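Long-range contacts in GTP-binding protein (Thermus thermophilus, PDB 2DBY), which binds guanine nucleotide, seen here as GDP, and probably acts as an ATPase that associates with the 70S ribosome and its 50S subunit: residues A[40-45]-A[68-73]; A[44-49]-A[270-275]. All blocks are in the same frame, centred on the assembly; numbering follows the deposited sequence.

Contact 1: residues A[40-45]-A[68-73]. With FMT (formic acid), chain E.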
# COMPACT_ATOMS: atom_id res chain seq x y z
N VAL A 40 -1.69 -0.27 14.87
CA VAL A 40 -2.29 0.03 13.57
C VAL A 40 -2.72 1.50 13.44
O VAL A 40 -3.45 2.02 14.29
CB VAL A 40 -3.53 -0.88 13.32
CG1 VAL A 40 -4.11 -0.63 11.93
CG2 VAL A 40 -3.16 -2.38 13.49
N GLY A 41 -2.27 2.17 12.38
CA GLY A 41 -2.67 3.56 12.22
C GLY A 41 -2.63 3.89 10.74
O GLY A 41 -2.23 3.05 9.93
N VAL A 42 -3.04 5.10 10.39
CA VAL A 42 -3.02 5.47 8.98
C VAL A 42 -2.29 6.78 8.77
O VAL A 42 -2.10 7.57 9.71
CB VAL A 42 -4.44 5.63 8.40
CG1 VAL A 42 -5.23 4.34 8.58
CG2 VAL A 42 -5.15 6.77 9.08
N VAL A 43 -1.86 7.01 7.53
CA VAL A 43 -1.19 8.24 7.17
C VAL A 43 -2.08 8.91 6.13
O VAL A 43 -2.29 8.35 5.07
CB VAL A 43 0.21 7.98 6.51
CG1 VAL A 43 0.83 9.33 6.08
CG2 VAL A 43 1.14 7.26 7.49
N PRO A 44 -2.64 10.09 6.44
CA PRO A 44 -3.50 10.79 5.48
C PRO A 44 -2.65 11.08 4.23
O PRO A 44 -1.52 11.57 4.34
CB PRO A 44 -3.88 12.08 6.22
CG PRO A 44 -3.84 11.67 7.68
CD PRO A 44 -2.57 10.82 7.73
N LEU A 45 -3.20 10.80 3.05
CA LEU A 45 -2.50 10.99 1.78
C LEU A 45 -2.79 12.38 1.26
O LEU A 45 -3.95 12.73 1.02
CB LEU A 45 -3.00 9.97 0.75
CG LEU A 45 -2.10 8.87 0.18
CD1 LEU A 45 -2.80 8.30 -1.06
CD2 LEU A 45 -0.72 9.42 -0.18
N PRO A 68 -9.33 13.90 2.68
CA PRO A 68 -8.43 13.02 1.94
C PRO A 68 -8.61 11.57 2.33
O PRO A 68 -9.32 11.24 3.29
CB PRO A 68 -7.04 13.51 2.36
CG PRO A 68 -7.27 13.87 3.82
CD PRO A 68 -8.65 14.54 3.83
N THR A 69 -7.98 10.69 1.56
CA THR A 69 -7.99 9.27 1.90
C THR A 69 -6.69 9.03 2.70
O THR A 69 -6.05 9.98 3.16
CB THR A 69 -8.11 8.37 0.64
OG1 THR A 69 -8.20 7.00 1.06
CG2 THR A 69 -6.90 8.53 -0.31
N HIS A 70 -6.29 7.77 2.86
CA HIS A 70 -5.12 7.45 3.67
C HIS A 70 -4.59 6.06 3.34
O HIS A 70 -5.21 5.31 2.57
CB HIS A 70 -5.52 7.50 5.15
CG HIS A 70 -6.70 6.63 5.48
ND1 HIS A 70 -7.82 7.10 6.13
CD2 HIS A 70 -6.92 5.31 5.26
CE1 HIS A 70 -8.69 6.11 6.28
NE2 HIS A 70 -8.16 5.02 5.76
N VAL A 71 -3.44 5.72 3.94
CA VAL A 71 -2.82 4.41 3.77
C VAL A 71 -2.55 3.88 5.18
O VAL A 71 -1.96 4.58 6.01
CB VAL A 71 -1.48 4.50 3.02
CG1 VAL A 71 -0.84 3.09 2.91
CG2 VAL A 71 -1.69 5.09 1.65
N GLU A 72 -2.97 2.64 5.44
CA GLU A 72 -2.82 2.02 6.76
C GLU A 72 -1.50 1.26 6.90
O GLU A 72 -1.11 0.52 6.00
CB GLU A 72 -4.00 1.08 6.99
CG GLU A 72 -4.05 0.40 8.35
CD GLU A 72 -5.36 -0.34 8.55
OE1 GLU A 72 -6.39 0.32 8.74
OE2 GLU A 72 -5.36 -1.58 8.52
N PHE A 73 -0.84 1.43 8.05
CA PHE A 73 0.43 0.79 8.35
C PHE A 73 0.32 0.06 9.67
O PHE A 73 -0.32 0.58 10.60
CB PHE A 73 1.54 1.84 8.46
CG PHE A 73 1.96 2.42 7.14
CD1 PHE A 73 1.38 3.59 6.65
CD2 PHE A 73 2.92 1.77 6.36
CE1 PHE A 73 1.74 4.10 5.40
CE2 PHE A 73 3.28 2.26 5.11
CZ PHE A 73 2.70 3.43 4.62
C FMT E . -7.50 10.57 6.32
O1 FMT E . -8.28 9.76 6.78
O2 FMT E . -7.48 11.81 6.80
O HOH W 1 -6.10 11.84 -0.45
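Gly41 and Phe73 face each other as an antiparallel hydrogen-bonded pair, with Gly41 N to Phe73 O at 3.1 Å and Phe73 N to Gly41 O at 2.8 Å. Val43 and Val71 form the next such pair, again with a bond in each direction. A fifth bond, Leu45 N to Thr69 O at 3.0 Å, carries the pairing past Pro44, and a water accepting from Thr69 N and donating to Leu45 O links the backbones beyond it. The non-hydrogen-bonded pairs Val42–Glu72 and Pro44–His70 bring their CA atoms to 4.1 Å.

On the face bearing Val42, Pro44, His70 and Glu72, the imidazole folds over the neighbouring strand because its CG stands between the backbone N and carbonyl carbon (chi1 54°). Val42 CG1 then sits over one ring face, 4.1 Å from the centroid of His70, as a CH-pi contact. At the ring edge, His70 ND1 donates an almost linear 2.8 Å bond to O1 of a formic acid molecule, probably from the crystallisation liquor, which also rests against the rings of Pro44 and Pro68 and is bonded to Ala29 N. The extended Glu72 chain lays its carboxylate carbon CD against Val40 CG1 at 3.6 Å.

The other face is apolar: Val43 CG2 meets Phe73 CD1 obliquely at 3.8 Å, and Leu45 CG approaches Val71 CG2.

The two antiparallel strands, joined through helix 48-57, belong to the mixed sheet of the P-loop GTPase domain. Strand 66-75 also pairs in parallel with strand 3-7, where Phe73 packs on Val4 and Ile6, while Tyr279 of helix 270-281 packs on Leu45, Thr69 and Val71.

Contact 2: residues A[44-49]-A[270-275]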
# COMPACT_ATOMS: atom_id res chain seq x y z
N PRO A 44 -2.64 10.09 6.44
CA PRO A 44 -3.50 10.79 5.48
C PRO A 44 -2.65 11.08 4.23
O PRO A 44 -1.52 11.57 4.34
CB PRO A 44 -3.88 12.08 6.22
CG PRO A 44 -3.84 11.67 7.68
CD PRO A 44 -2.57 10.82 7.73
N LEU A 45 -3.20 10.80 3.05
CA LEU A 45 -2.50 10.99 1.78
C LEU A 45 -2.79 12.38 1.26
O LEU A 45 -3.95 12.73 1.02
CB LEU A 45 -3.00 9.97 0.75
CG LEU A 45 -2.10 8.87 0.18
CD1 LEU A 45 -2.80 8.30 -1.06
CD2 LEU A 45 -0.72 9.42 -0.18
N GLU A 46 -1.76 13.19 1.10
CA GLU A 46 -1.96 14.54 0.61
C GLU A 46 -2.25 14.43 -0.87
O GLU A 46 -1.66 13.61 -1.58
CB GLU A 46 -0.70 15.38 0.88
CG GLU A 46 -0.62 15.76 2.34
CD GLU A 46 0.71 16.34 2.78
OE1 GLU A 46 1.39 16.97 1.95
OE2 GLU A 46 1.06 16.17 3.97
N ASP A 47 -3.18 15.24 -1.36
CA ASP A 47 -3.52 15.18 -2.77
C ASP A 47 -4.01 16.56 -3.22
O ASP A 47 -5.09 17.01 -2.83
CB ASP A 47 -4.61 14.11 -2.98
CG ASP A 47 -4.93 13.85 -4.45
OD1 ASP A 47 -5.48 12.77 -4.74
OD2 ASP A 47 -4.64 14.73 -5.31
N GLU A 48 -3.17 17.23 -4.01
CA GLU A 48 -3.49 18.57 -4.51
C GLU A 48 -4.73 18.60 -5.39
O GLU A 48 -5.36 19.66 -5.55
CB GLU A 48 -2.30 19.13 -5.31
CG GLU A 48 -1.13 19.60 -4.46
CD GLU A 48 -1.47 20.83 -3.67
OE1 GLU A 48 -1.67 21.91 -4.28
OE2 GLU A 48 -1.56 20.73 -2.44
N ARG A 49 -5.10 17.47 -5.98
CA ARG A 49 -6.29 17.44 -6.82
C ARG A 49 -7.52 17.76 -5.98
O ARG A 49 -8.51 18.29 -6.48
CB ARG A 49 -6.43 16.07 -7.50
CG ARG A 49 -5.28 15.77 -8.46
CD ARG A 49 -5.32 14.33 -8.96
NE ARG A 49 -5.10 13.36 -7.88
CZ ARG A 49 -5.07 12.04 -8.04
NH1 ARG A 49 -5.24 11.52 -9.24
NH2 ARG A 49 -4.90 11.24 -6.99
N GLY A 270 9.04 12.16 4.27
CA GLY A 270 9.33 10.76 4.10
C GLY A 270 8.07 9.97 4.35
O GLY A 270 7.87 8.93 3.75
N LEU A 271 7.20 10.45 5.25
CA LEU A 271 5.97 9.73 5.51
C LEU A 271 5.08 9.77 4.30
O LEU A 271 4.43 8.78 3.99
CB LEU A 271 5.21 10.29 6.71
CG LEU A 271 5.73 10.03 8.11
CD1 LEU A 271 4.57 10.38 9.07
CD2 LEU A 271 6.16 8.60 8.31
N GLN A 272 5.04 10.91 3.59
CA GLN A 272 4.20 10.96 2.40
C GLN A 272 4.77 10.03 1.32
O GLN A 272 4.04 9.34 0.62
CB GLN A 272 4.07 12.40 1.85
CG GLN A 272 3.11 13.24 2.68
CD GLN A 272 1.69 12.66 2.70
OE1 GLN A 272 1.05 12.51 1.66
NE2 GLN A 272 1.21 12.32 3.89
N ARG A 273 6.09 10.06 1.15
CA ARG A 273 6.72 9.19 0.16
C ARG A 273 6.42 7.73 0.48
O ARG A 273 6.18 6.93 -0.42
CB ARG A 273 8.24 9.38 0.14
CG ARG A 273 8.74 10.69 -0.46
CD ARG A 273 10.21 10.88 -0.05
NE ARG A 273 10.95 11.77 -0.93
CZ ARG A 273 11.33 11.46 -2.16
NH1 ARG A 273 11.04 10.27 -2.68
NH2 ARG A 273 12.02 12.33 -2.88
N LEU A 274 6.48 7.39 1.77
CA LEU A 274 6.21 6.01 2.19
C LEU A 274 4.74 5.66 1.95
O LEU A 274 4.40 4.58 1.51
CB LEU A 274 6.54 5.83 3.69
CG LEU A 274 6.30 4.43 4.26
CD1 LEU A 274 7.15 3.38 3.54
CD2 LEU A 274 6.67 4.47 5.76
N ALA A 275 3.85 6.61 2.24
CA ALA A 275 2.43 6.37 2.01
C ALA A 275 2.17 6.12 0.51
O ALA A 275 1.40 5.22 0.15
CB ALA A 275 1.60 7.60 2.52
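With CG of Gln272 anti to its carbonyl carbon (chi1 -77°) and the chain bent at chi2 (-60°), the amide turns to the backbone of Pro44 and Glu46. Both ends of the amide are used. Gln272 NE2 donates to Pro44 O at 2.9 Å, a nearly straight bond lying close to the amide plane, while Gln272 OE1 accepts from Glu46 N, also at 2.9 Å, with the donor tilted from the carbonyl plane. Held at both ends, the buried amide has its flip and rotation fixed, and it satisfies two backbone groups of the turn that leaves the strand.

The Glu46 side chain crosses that of Gln272 at about a right angle, and its carboxylate stacks on the amide with the two planes 11° apart; Glu46 OE2 lies 3.8 Å from Gln272 CD. Glu46 OE1 forms a salt bridge with Arg258.

The turn joins strand 40-44 of the GTPase domain to helix 48-57, and the contact fastens it to helix 270-281. About one turn further along that helix, Leu45 CD2 packs on Ala275 CB at 4.0 Å. At the start of helix 48-57, Asp47 is the N-cap: its OD2 accepts from Arg49 N and, through the syn lone pair, from Arg49 NE at 2.9 Å. Arg49 NH2 reaches Asp47 OD1, completing a side-on, two-nitrogen salt bridge, and Arg49 NH1 pairs with Asp358.

From the N terminus, the chain runs along strand 40-44, passes through residues 45-47 into helix 48-57 and returns on strand 66-75, where contact 1 closes this short strand-helix-strand loop. Contact 2 starts from the same stretch, sharing Pro44 and Leu45, but closes a far longer loop of some 220 residues by reaching helix 270-281. The return strand of contact 1 therefore nests inside the span of contact 2. The two also touch directly: Val71 CG2 lies 3.4 Å from Ala275 O, and Phe73 and Val43 pack on the same helix. Together they seat helix 270-281 against one face of the paired strands of the GTPase domain.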